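Local coordinates for extracellular solute-binding protein, family 1 (Bifidobacterium longum subsp. infantis, PDB 6FTH) that probably captures human milk oligosaccharides outside the cell and delivers them to an ABC transporter for uptake, at residues 89-94 against 101-106; 95-100 against 455-460; 129-132 against 136-139. All blocks are in the same frame, centred on the assembly; numbering follows the deposited sequence.

Contact 1: 89-94 against 101-106; sequences HAFFPA and GLFEDL
A buried aromatic pair, Phe91 against Phe103, carries this contact beside the four-stranded mixed sheet of one lobe, where the chain leaves strand 86-88, turns through helix 93-98 and comes back along strand 339-343. The corner of the Phe103 ring does the touching: its CZ lies over the centre of the Phe91 face, 3.5 Å above the plane, while Ala90 CB sits off-centre against the opposite face. The closest atoms are Phe91 CD2 and Phe103 CZ, 3.5 Å apart, and Phe91 CD2 is 3.6 Å from Phe103 CE1. The Phe91 and Phe103 rings meet obliquely, centroids 4.9 Å apart and planes inclined at 57°. Such a core between sheet and helices fits the α/β lobe of a type 2 periplasmic-binding-protein fold, the class to which extracellular solute-binding proteins of family 1 belong. Both rings stand beside their own backbone N, CG anti to the carbonyl carbon (chi1 -58° in Phe91, -64° in Phe103), and reach toward each other from backbones whose CA atoms, Phe91 CA and Phe103 CA, remain 10.0 Å apart. Leu78 of helix 67-80 touches both rings, and the Phe91 ring also meets that of Trp70 on the same helix. Beyond the rings, Glu104 pairs through its backbone with Leu343 and through OE1 with Lys350, holding the returning segment against the sheet edge.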
ATOM      1  N   HIS A  89      -5.192  -7.198  13.152  1.00 14.68           N
ATOM      2  CA  HIS A  89      -5.349  -6.003  12.311  1.00 15.38           C
ATOM      3  C   HIS A  89      -5.545  -4.756  13.179  1.00 15.14           C
ATOM      4  O   HIS A  89      -6.234  -3.802  12.794  1.00 14.91           O
ATOM      5  CB  HIS A  89      -6.472  -6.186  11.269  1.00 14.02           C
ATOM      6  CG  HIS A  89      -6.653  -5.037  10.303  1.00 12.29           C
ATOM      7  ND1 HIS A  89      -5.623  -4.214   9.896  1.00 15.01           N
ATOM      8  CD2 HIS A  89      -7.758  -4.589   9.657  1.00 15.05           C
ATOM      9  CE1 HIS A  89      -6.086  -3.305   9.053  1.00 16.44           C
ATOM     10  NE2 HIS A  89      -7.378  -3.508   8.894  1.00 14.31           N
ATOM     11  N   ALA A  90      -4.922  -4.772  14.356  1.00 13.91           N
ATOM     12  CA  ALA A  90      -5.131  -3.734  15.355  1.00 17.04           C
ATOM     13  C   ALA A  90      -3.879  -2.930  15.661  1.00 19.35           C
ATOM     14  O   ALA A  90      -3.943  -1.687  15.667  1.00 18.50           O
ATOM     15  CB  ALA A  90      -5.680  -4.378  16.636  1.00 17.13           C
ATOM     16  N   PHE A  91      -2.754  -3.593  15.926  1.00 15.55           N
ATOM     17  CA  PHE A  91      -1.547  -2.950  16.439  1.00 17.55           C
ATOM     18  C   PHE A  91      -0.350  -3.163  15.522  1.00 17.77           C
ATOM     19  O   PHE A  91      -0.017  -4.299  15.154  1.00 16.02           O
ATOM     20  CB  PHE A  91      -1.218  -3.458  17.841  1.00 16.22           C
ATOM     21  CG  PHE A  91      -2.331  -3.239  18.821  1.00 16.93           C
ATOM     22  CD1 PHE A  91      -2.694  -1.960  19.188  1.00 16.53           C
ATOM     23  CD2 PHE A  91      -2.992  -4.302  19.395  1.00 17.40           C
ATOM     24  CE1 PHE A  91      -3.743  -1.755  20.072  1.00 16.87           C
ATOM     25  CE2 PHE A  91      -4.028  -4.100  20.288  1.00 19.69           C
ATOM     26  CZ  PHE A  91      -4.389  -2.819  20.635  1.00 16.34           C
ATOM     27  N   PHE A  92       0.290  -2.065  15.162  1.00 17.54           N
ATOM     28  CA  PHE A  92       1.524  -2.105  14.409  1.00 18.55           C
ATOM     29  C   PHE A  92       2.701  -2.181  15.361  1.00 18.76           C
ATOM     30  O   PHE A  92       2.579  -1.857  16.553  1.00 18.76           O
ATOM     31  CB  PHE A  92       1.656  -0.839  13.572  1.00 16.93           C
ATOM     32  CG  PHE A  92       0.759  -0.808  12.391  1.00 18.43           C
ATOM     33  CD1 PHE A  92      -0.533  -0.325  12.499  1.00 20.31           C
ATOM     34  CD2 PHE A  92       1.188  -1.289  11.164  1.00 19.38           C
ATOM     35  CE1 PHE A  92      -1.375  -0.317  11.398  1.00 20.72           C
ATOM     36  CE2 PHE A  92       0.338  -1.278  10.059  1.00 18.81           C
ATOM     37  CZ  PHE A  92      -0.932  -0.800  10.183  1.00 19.13           C
ATOM     38  N   PRO A  93       3.871  -2.583  14.864  1.00 16.87           N
ATOM     39  CA  PRO A  93       5.050  -2.599  15.733  1.00 19.67           C
ATOM     40  C   PRO A  93       5.286  -1.269  16.426  1.00 22.41           C
ATOM     41  O   PRO A  93       5.620  -1.257  17.613  1.00 20.05           O
ATOM     42  CB  PRO A  93       6.180  -2.959  14.762  1.00 18.90           C
ATOM     43  CG  PRO A  93       5.496  -3.836  13.720  1.00 21.01           C
ATOM     44  CD  PRO A  93       4.128  -3.210  13.554  1.00 19.77           C
ATOM     45  N   ALA A  94       5.097  -0.154  15.718  1.00 21.27           N
ATOM     46  CA  ALA A  94       5.303   1.154  16.340  1.00 25.84           C
ATOM     47  C   ALA A  94       4.379   1.357  17.539  1.00 26.28           C
ATOM     48  O   ALA A  94       4.768   1.991  18.526  1.00 26.44           O
ATOM     49  CB  ALA A  94       5.086   2.263  15.310  1.00 23.86           C
ATOM     50  N   GLY A 101       5.179  -2.952  27.611  1.00 35.74           N
ATOM     51  CA  GLY A 101       4.756  -3.897  28.632  1.00 29.21           C
ATOM     52  C   GLY A 101       3.372  -4.464  28.421  1.00 29.52           C
ATOM     53  O   GLY A 101       2.993  -5.404  29.129  1.00 28.24           O
ATOM     54  N   LEU A 102       2.617  -3.922  27.468  1.00 26.22           N
ATOM     55  CA  LEU A 102       1.270  -4.388  27.184  1.00 28.09           C
ATOM     56  C   LEU A 102       1.254  -5.682  26.377  1.00 24.33           C
ATOM     57  O   LEU A 102       0.243  -6.397  26.400  1.00 24.23           O
ATOM     58  CB  LEU A 102       0.528  -3.308  26.390  1.00 26.66           C
ATOM     59  CG  LEU A 102      -0.807  -2.756  26.872  1.00 35.65           C
ATOM     60  CD1 LEU A 102      -0.810  -2.477  28.390  1.00 31.23           C
ATOM     61  CD2 LEU A 102      -1.115  -1.480  26.090  1.00 28.96           C
ATOM     62  N   PHE A 103       2.335  -5.999  25.665  1.00 22.53           N
ATOM     63  CA  PHE A 103       2.308  -7.047  24.650  1.00 22.41           C
ATOM     64  C   PHE A 103       3.389  -8.095  24.871  1.00 18.80           C
ATOM     65  O   PHE A 103       4.517  -7.783  25.250  1.00 21.14           O
ATOM     66  CB  PHE A 103       2.467  -6.438  23.238  1.00 18.41           C
ATOM     67  CG  PHE A 103       1.325  -5.541  22.852  1.00 20.25           C
ATOM     68  CD1 PHE A 103       0.097  -6.077  22.527  1.00 20.43           C
ATOM     69  CD2 PHE A 103       1.474  -4.169  22.851  1.00 20.71           C
ATOM     70  CE1 PHE A 103      -0.975  -5.260  22.179  1.00 20.42           C
ATOM     71  CE2 PHE A 103       0.416  -3.350  22.499  1.00 20.95           C
ATOM     72  CZ  PHE A 103      -0.816  -3.905  22.164  1.00 20.83           C
ATOM     73  N   GLU A 104       3.030  -9.345  24.597  1.00 19.93           N
ATOM     74  CA  GLU A 104       3.986 -10.441  24.626  1.00 22.46           C
ATOM     75  C   GLU A 104       5.006 -10.276  23.507  1.00 20.88           C
ATOM     76  O   GLU A 104       4.652  -9.980  22.361  1.00 19.88           O
ATOM     77  CB  GLU A 104       3.229 -11.754  24.417  1.00 21.73           C
ATOM     78  CG  GLU A 104       4.099 -13.001  24.339  1.00 24.82           C
ATOM     79  CD  GLU A 104       4.243 -13.673  25.678  1.00 28.20           C
ATOM     80  OE1 GLU A 104       3.883 -13.048  26.701  1.00 25.96           O
ATOM     81  OE2 GLU A 104       4.710 -14.826  25.697  1.00 31.87           O
ATOM     82  N   ASP A 105       6.274 -10.506  23.833  1.00 21.61           N
ATOM     83  CA  ASP A 105       7.340 -10.560  22.828  1.00 20.60           C
ATOM     84  C   ASP A 105       7.268 -11.935  22.180  1.00 23.18           C
ATOM     85  O   ASP A 105       7.761 -12.926  22.727  1.00 22.03           O
ATOM     86  CB  ASP A 105       8.696 -10.322  23.482  1.00 24.19           C
ATOM     87  CG  ASP A 105       9.866 -10.430  22.502  1.00 23.71           C
ATOM     88  OD1 ASP A 105       9.669 -10.661  21.288  1.00 21.16           O
ATOM     89  OD2 ASP A 105      11.015 -10.309  22.968  1.00 24.77           O
ATOM     90  N   LEU A 106       6.631 -11.997  21.010  1.00 18.99           N
ATOM     91  CA  LEU A 106       6.402 -13.255  20.317  1.00 18.30           C
ATOM     92  C   LEU A 106       7.675 -13.878  19.766  1.00 19.21           C
ATOM     93  O   LEU A 106       7.665 -15.065  19.425  1.00 20.94           O
ATOM     94  CB  LEU A 106       5.406 -13.025  19.178  1.00 17.52           C
ATOM     95  CG  LEU A 106       4.026 -12.555  19.628  1.00 18.81           C
ATOM     96  CD1 LEU A 106       3.231 -11.965  18.462  1.00 19.91           C
ATOM     97  CD2 LEU A 106       3.269 -13.729  20.262  1.00 19.62           C
TER

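Contact 2: 95-100 against 455-460; sequences NAAQFP and PDPTDS
Gln98 brings the NE2 end of its amide over CA and CB of Pro457, the two side chains running past one another head to tail, where helix 93-98 meets the first turn of helix 457-484. This is a partly exposed helix-to-helix junction that ties two parts of the chain more than 350 residues apart, with proline in the first position of the later helix and Asp456 as its N-cap. Gln98 bends at chi2 (-76°), which brings Gln98 NE2 to 3.4 Å from Pro457 CB and lets it donate to Pro457 O at 3.3 Å. That bond is long and bent, with 143° at the hydrogen; it comes in from the side of the carbonyl, tilted out of the carbonyl plane, although the acceptor stays close to the plane of the Gln98 amide. The other end of the amide is used as well, since Gln98 OE1 bonds Asn461 ND2 one turn further on, and two partners thus fix which way the group is flipped. Next to it, Ala97 CB packs against Pro457 CG at 3.7 Å. The capping bond is much straighter: Asp459 N reaches Asp456 OD1 at 2.9 Å, nearly along the carboxylate C-O axis, with 166° at the hydrogen.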
ATOM      1  N   ASN A  95       3.140   0.847  17.466  1.00 22.73           N
ATOM      2  CA  ASN A  95       2.212   0.997  18.589  1.00 23.66           C
ATOM      3  C   ASN A  95       2.684   0.208  19.806  1.00 24.16           C
ATOM      4  O   ASN A  95       2.647   0.709  20.935  1.00 25.29           O
ATOM      5  CB  ASN A  95       0.810   0.524  18.199  1.00 21.84           C
ATOM      6  CG  ASN A  95       0.229   1.269  17.012  1.00 27.66           C
ATOM      7  OD1 ASN A  95      -0.323   0.657  16.086  1.00 21.66           O
ATOM      8  ND2 ASN A  95       0.325   2.594  17.033  1.00 29.10           N
ATOM      9  N   ALA A  96       3.083  -1.050  19.612  1.00 20.57           N
ATOM     10  CA  ALA A  96       3.549  -1.838  20.745  1.00 20.36           C
ATOM     11  C   ALA A  96       4.796  -1.227  21.365  1.00 25.23           C
ATOM     12  O   ALA A  96       4.954  -1.229  22.588  1.00 28.94           O
ATOM     13  CB  ALA A  96       3.787  -3.294  20.342  1.00 23.75           C
ATOM     14  N   ALA A  97       5.682  -0.669  20.536  1.00 25.17           N
ATOM     15  CA  ALA A  97       6.910  -0.088  21.056  1.00 25.30           C
ATOM     16  C   ALA A  97       6.629   1.097  21.972  1.00 28.09           C
ATOM     17  O   ALA A  97       7.391   1.341  22.914  1.00 25.32           O
ATOM     18  CB  ALA A  97       7.812   0.342  19.894  1.00 27.83           C
ATOM     19  N   GLN A  98       5.556   1.847  21.709  1.00 23.11           N
ATOM     20  CA  GLN A  98       5.152   2.935  22.593  1.00 25.80           C
ATOM     21  C   GLN A  98       4.512   2.433  23.880  1.00 29.21           C
ATOM     22  O   GLN A  98       4.447   3.190  24.853  1.00 27.11           O
ATOM     23  CB  GLN A  98       4.153   3.869  21.909  1.00 27.16           C
ATOM     24  CG  GLN A  98       4.669   4.555  20.650  1.00 31.00           C
ATOM     25  CD  GLN A  98       5.628   5.706  20.939  1.00 33.43           C
ATOM     26  OE1 GLN A  98       5.601   6.312  22.023  1.00 29.12           O
ATOM     27  NE2 GLN A  98       6.484   6.011  19.965  1.00 30.31           N
ATOM     28  N   PHE A  99       4.028   1.186  23.897  1.00 25.11           N
ATOM     29  CA  PHE A  99       3.397   0.589  25.078  1.00 28.75           C
ATOM     30  C   PHE A  99       3.929  -0.829  25.257  1.00 31.81           C
ATOM     31  O   PHE A  99       3.178  -1.806  25.216  1.00 32.08           O
ATOM     32  CB  PHE A  99       1.877   0.561  24.926  1.00 26.54           C
ATOM     33  CG  PHE A  99       1.249   1.910  24.742  1.00 24.87           C
ATOM     34  CD1 PHE A  99       1.156   2.474  23.488  1.00 26.60           C
ATOM     35  CD2 PHE A  99       0.732   2.604  25.825  1.00 29.38           C
ATOM     36  CE1 PHE A  99       0.581   3.722  23.314  1.00 26.88           C
ATOM     37  CE2 PHE A  99       0.151   3.842  25.651  1.00 26.62           C
ATOM     38  CZ  PHE A  99       0.080   4.401  24.396  1.00 28.30           C
ATOM     39  N   PRO A 100       5.235  -0.974  25.486  1.00 31.73           N
ATOM     40  CA  PRO A 100       5.855  -2.302  25.348  1.00 37.48           C
ATOM     41  C   PRO A 100       5.347  -3.333  26.344  1.00 38.41           C
ATOM     42  O   PRO A 100       5.119  -4.490  25.967  1.00 38.35           O
ATOM     43  CB  PRO A 100       7.344  -2.001  25.547  1.00 39.29           C
ATOM     44  CG  PRO A 100       7.345  -0.824  26.489  1.00 34.57           C
ATOM     45  CD  PRO A 100       6.151   0.014  26.077  1.00 34.85           C
ATOM     46  N   PRO A 455      12.100   3.043  13.085  1.00 16.02           N
ATOM     47  CA  PRO A 455      12.718   3.862  14.149  1.00 19.97           C
ATOM     48  C   PRO A 455      12.134   3.528  15.509  1.00 27.14           C
ATOM     49  O   PRO A 455      10.968   3.151  15.630  1.00 24.70           O
ATOM     50  CB  PRO A 455      12.358   5.292  13.750  1.00 21.36           C
ATOM     51  CG  PRO A 455      12.116   5.231  12.271  1.00 22.73           C
ATOM     52  CD  PRO A 455      11.464   3.901  12.074  1.00 18.32           C
ATOM     53  N   ASP A 456      12.956   3.696  16.546  1.00 23.09           N
ATOM     54  CA  ASP A 456      12.509   3.429  17.898  1.00 23.07           C
ATOM     55  C   ASP A 456      11.487   4.474  18.341  1.00 19.02           C
ATOM     56  O   ASP A 456      11.188   5.432  17.621  1.00 18.74           O
ATOM     57  CB  ASP A 456      13.707   3.290  18.839  1.00 20.75           C
ATOM     58  CG  ASP A 456      14.388   4.615  19.181  1.00 20.76           C
ATOM     59  OD1 ASP A 456      13.953   5.705  18.752  1.00 19.81           O
ATOM     60  OD2 ASP A 456      15.401   4.539  19.896  1.00 26.14           O
ATOM     61  N   PRO A 457      10.874   4.275  19.516  1.00 20.08           N
ATOM     62  CA  PRO A 457       9.769   5.156  19.902  1.00 20.05           C
ATOM     63  C   PRO A 457      10.156   6.603  20.022  1.00 15.94           C
ATOM     64  O   PRO A 457       9.406   7.464  19.557  1.00 17.69           O
ATOM     65  CB  PRO A 457       9.293   4.572  21.244  1.00 23.43           C
ATOM     66  CG  PRO A 457       9.767   3.188  21.247  1.00 26.44           C
ATOM     67  CD  PRO A 457      11.051   3.171  20.478  1.00 26.12           C
ATOM     68  N   THR A 458      11.335   6.904  20.586  1.00 17.16           N
ATOM     69  CA  THR A 458      11.741   8.293  20.736  1.00 17.05           C
ATOM     70  C   THR A 458      11.913   8.945  19.373  1.00 15.43           C
ATOM     71  O   THR A 458      11.441  10.061  19.130  1.00 16.55           O
ATOM     72  CB  THR A 458      13.057   8.360  21.523  1.00 19.44           C
ATOM     73  OG1 THR A 458      12.860   7.874  22.857  1.00 22.10           O
ATOM     74  CG2 THR A 458      13.566   9.787  21.601  1.00 22.21           C
ATOM     75  N   ASP A 459      12.611   8.256  18.468  1.00 14.34           N
ATOM     76  CA  ASP A 459      12.842   8.840  17.160  1.00 15.20           C
ATOM     77  C   ASP A 459      11.560   8.884  16.337  1.00 14.08           C
ATOM     78  O   ASP A 459      11.361   9.827  15.566  1.00 14.95           O
ATOM     79  CB  ASP A 459      13.936   8.077  16.416  1.00 14.11           C
ATOM     80  CG  ASP A 459      15.333   8.432  16.895  1.00 15.69           C
ATOM     81  OD1 ASP A 459      15.503   9.356  17.722  1.00 16.77           O
ATOM     82  OD2 ASP A 459      16.251   7.751  16.435  1.00 13.94           O
ATOM     83  N   SER A 460      10.682   7.886  16.501  1.00 17.63           N
ATOM     84  CA  SER A 460       9.385   7.923  15.831  1.00 17.62           C
ATOM     85  C   SER A 460       8.581   9.145  16.242  1.00 17.83           C
ATOM     86  O   SER A 460       7.983   9.817  15.398  1.00 17.75           O
ATOM     87  CB  SER A 460       8.613   6.641  16.130  1.00 18.47           C
ATOM     88  OG  SER A 460       9.207   5.536  15.485  1.00 21.44           O
TER

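Contact 3: 129-132 against 136-139; sequences LTTD and HMYA
Asp132 and His136 grip each other twice: Asp132 N donates to His136 O at 2.9 Å, almost straight at 162°, and His136 N returns a bond to Asp132 OD1 at 2.8 Å. Together they close the neck of a short loop, three residues long, through which the chain reverses between helix 124-130 and strand 140-143. The aspartate folds back with CG between its backbone N and carbonyl carbon (chi1 68°), which puts OD1 within range of the His136 amide; the N-H meets it from above the carboxylate plane. Asp132 OD2 then lies 3.4 Å from His136 CB, with the carboxylate and imidazole planes 62° apart. Farther from the loop, Thr130 OG1 donates to Ala139 O at 2.8 Å. Between these two grips a water bridges the backbones, giving a proton to Thr130 O and accepting one from Tyr138 N. Outward, the extended Met137 side chain crosses both threonines, bending only at chi3. Met137 CG and Met137 SD both lie 3.4 Å from Thr130 OG1. Thr131 OG1 is hydrogen-bonded to Gln127 O, back in the helix, and Met137 CB lies 3.7 Å from that same Thr131 OG1.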
ATOM      1  N   LEU A 129       9.891  -7.155   9.078  1.00 15.47           N
ATOM      2  CA  LEU A 129       8.905  -6.089   9.083  1.00 14.21           C
ATOM      3  C   LEU A 129       8.387  -5.796  10.479  1.00 14.68           C
ATOM      4  O   LEU A 129       8.040  -4.645  10.772  1.00 16.54           O
ATOM      5  CB  LEU A 129       7.750  -6.474   8.160  1.00 15.59           C
ATOM      6  CG  LEU A 129       6.733  -5.395   7.807  1.00 18.87           C
ATOM      7  CD1 LEU A 129       7.387  -4.244   7.025  1.00 21.16           C
ATOM      8  CD2 LEU A 129       5.573  -6.015   7.001  1.00 17.52           C
ATOM      9  N   THR A 130       8.305  -6.807  11.352  1.00 16.61           N
ATOM     10  CA  THR A 130       7.741  -6.601  12.687  1.00 17.01           C
ATOM     11  C   THR A 130       8.743  -6.802  13.816  1.00 16.10           C
ATOM     12  O   THR A 130       8.336  -6.823  14.983  1.00 19.42           O
ATOM     13  CB  THR A 130       6.517  -7.497  12.901  1.00 15.76           C
ATOM     14  OG1 THR A 130       6.932  -8.865  12.856  1.00 16.09           O
ATOM     15  CG2 THR A 130       5.456  -7.206  11.842  1.00 17.01           C
ATOM     16  N   THR A 131      10.027  -6.947  13.508  1.00 18.83           N
ATOM     17  CA  THR A 131      11.048  -7.240  14.504  1.00 20.26           C
ATOM     18  C   THR A 131      11.995  -6.055  14.610  1.00 27.51           C
ATOM     19  O   THR A 131      12.549  -5.611  13.598  1.00 29.12           O
ATOM     20  CB  THR A 131      11.855  -8.474  14.103  1.00 21.37           C
ATOM     21  OG1 THR A 131      11.002  -9.621  14.042  1.00 23.08           O
ATOM     22  CG2 THR A 131      12.948  -8.732  15.125  1.00 26.23           C
ATOM     23  N   ASP A 132      12.197  -5.560  15.827  1.00 25.22           N
ATOM     24  CA  ASP A 132      13.102  -4.429  16.031  1.00 29.45           C
ATOM     25  C   ASP A 132      14.548  -4.902  16.042  1.00 27.40           C
ATOM     26  O   ASP A 132      14.833  -6.104  16.055  1.00 29.75           O
ATOM     27  CB  ASP A 132      12.691  -3.630  17.268  1.00 31.04           C
ATOM     28  CG  ASP A 132      12.896  -4.385  18.584  1.00 28.17           C
ATOM     29  OD1 ASP A 132      13.773  -5.264  18.672  1.00 28.02           O
ATOM     30  OD2 ASP A 132      12.143  -4.083  19.527  1.00 31.63           O
ATOM     31  N   HIS A 136      13.027  -7.867  19.443  1.00 22.91           N
ATOM     32  CA  HIS A 136      11.673  -8.068  19.934  1.00 24.08           C
ATOM     33  C   HIS A 136      10.682  -8.000  18.778  1.00 22.71           C
ATOM     34  O   HIS A 136      10.875  -7.270  17.806  1.00 21.36           O
ATOM     35  CB  HIS A 136      11.295  -7.012  20.973  1.00 29.27           C
ATOM     36  CG  HIS A 136      12.248  -6.929  22.121  1.00 35.63           C
ATOM     37  ND1 HIS A 136      13.017  -8.000  22.526  1.00 37.91           N
ATOM     38  CD2 HIS A 136      12.578  -5.899  22.935  1.00 43.72           C
ATOM     39  CE1 HIS A 136      13.777  -7.633  23.543  1.00 42.17           C
ATOM     40  NE2 HIS A 136      13.525  -6.365  23.815  1.00 43.75           N
ATOM     41  N   MET A 137       9.624  -8.798  18.884  1.00 17.57           N
ATOM     42  CA  MET A 137       8.555  -8.811  17.894  1.00 16.67           C
ATOM     43  C   MET A 137       7.234  -8.877  18.643  1.00 18.41           C
ATOM     44  O   MET A 137       6.908  -9.910  19.246  1.00 20.88           O
ATOM     45  CB  MET A 137       8.693  -9.998  16.949  1.00 19.07           C
ATOM     46  CG  MET A 137       7.558 -10.117  15.956  1.00 19.19           C
ATOM     47  SD  MET A 137       7.801 -11.522  14.846  1.00 20.06           S
ATOM     48  CE  MET A 137       7.646 -12.919  15.993  1.00 22.56           C
ATOM     49  N   TYR A 138       6.462  -7.806  18.568  1.00 15.61           N
ATOM     50  CA  TYR A 138       5.182  -7.721  19.264  1.00 18.12           C
ATOM     51  C   TYR A 138       3.985  -7.871  18.339  1.00 17.54           C
ATOM     52  O   TYR A 138       2.834  -7.846  18.811  1.00 16.25           O
ATOM     53  CB  TYR A 138       5.073  -6.393  20.021  1.00 18.06           C
ATOM     54  CG  TYR A 138       6.192  -6.217  21.006  1.00 20.10           C
ATOM     55  CD1 TYR A 138       6.205  -6.931  22.191  1.00 21.48           C
ATOM     56  CD2 TYR A 138       7.244  -5.350  20.740  1.00 23.81           C
ATOM     57  CE1 TYR A 138       7.234  -6.796  23.098  1.00 26.13           C
ATOM     58  CE2 TYR A 138       8.286  -5.196  21.652  1.00 30.43           C
ATOM     59  CZ  TYR A 138       8.269  -5.929  22.825  1.00 30.61           C
ATOM     60  OH  TYR A 138       9.291  -5.795  23.734  1.00 33.51           O
ATOM     61  N   ALA A 139       4.222  -8.017  17.043  1.00 16.18           N
ATOM     62  CA  ALA A 139       3.162  -8.175  16.063  1.00 16.38           C
ATOM     63  C   ALA A 139       3.629  -9.187  15.037  1.00 16.10           C
ATOM     64  O   ALA A 139       4.825  -9.263  14.733  1.00 17.09           O
ATOM     65  CB  ALA A 139       2.869  -6.858  15.345  1.00 15.29           C
TER
HETATM   66  O   HOH W   1       6.947  -5.578  16.984  1.00 19.47           O

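In the fold
The three contacts form one continuous patch; their centres lie 19 to 22 Å from the centre of the chain and 8 to 11 Å from one another. Helix 93-98 serves contacts 1 and 2, and its Ala96 CB joins all three: it lies 3.5 Å from Phe103 CD2 of contact 1 and 3.4 Å from Tyr138 CB of contact 3. Polar links bind contacts 1 and 3, where Leu106 N probably bonds Met137 O at 2.7 Å and Asp105 OD1 probably accepts from Met137 N at 3.0 Å. Along the sequence, contact 1 closes before contact 3 opens, the segments of contacts 1 and 2 interleave, and the long-range span of contact 2 encloses contact 3.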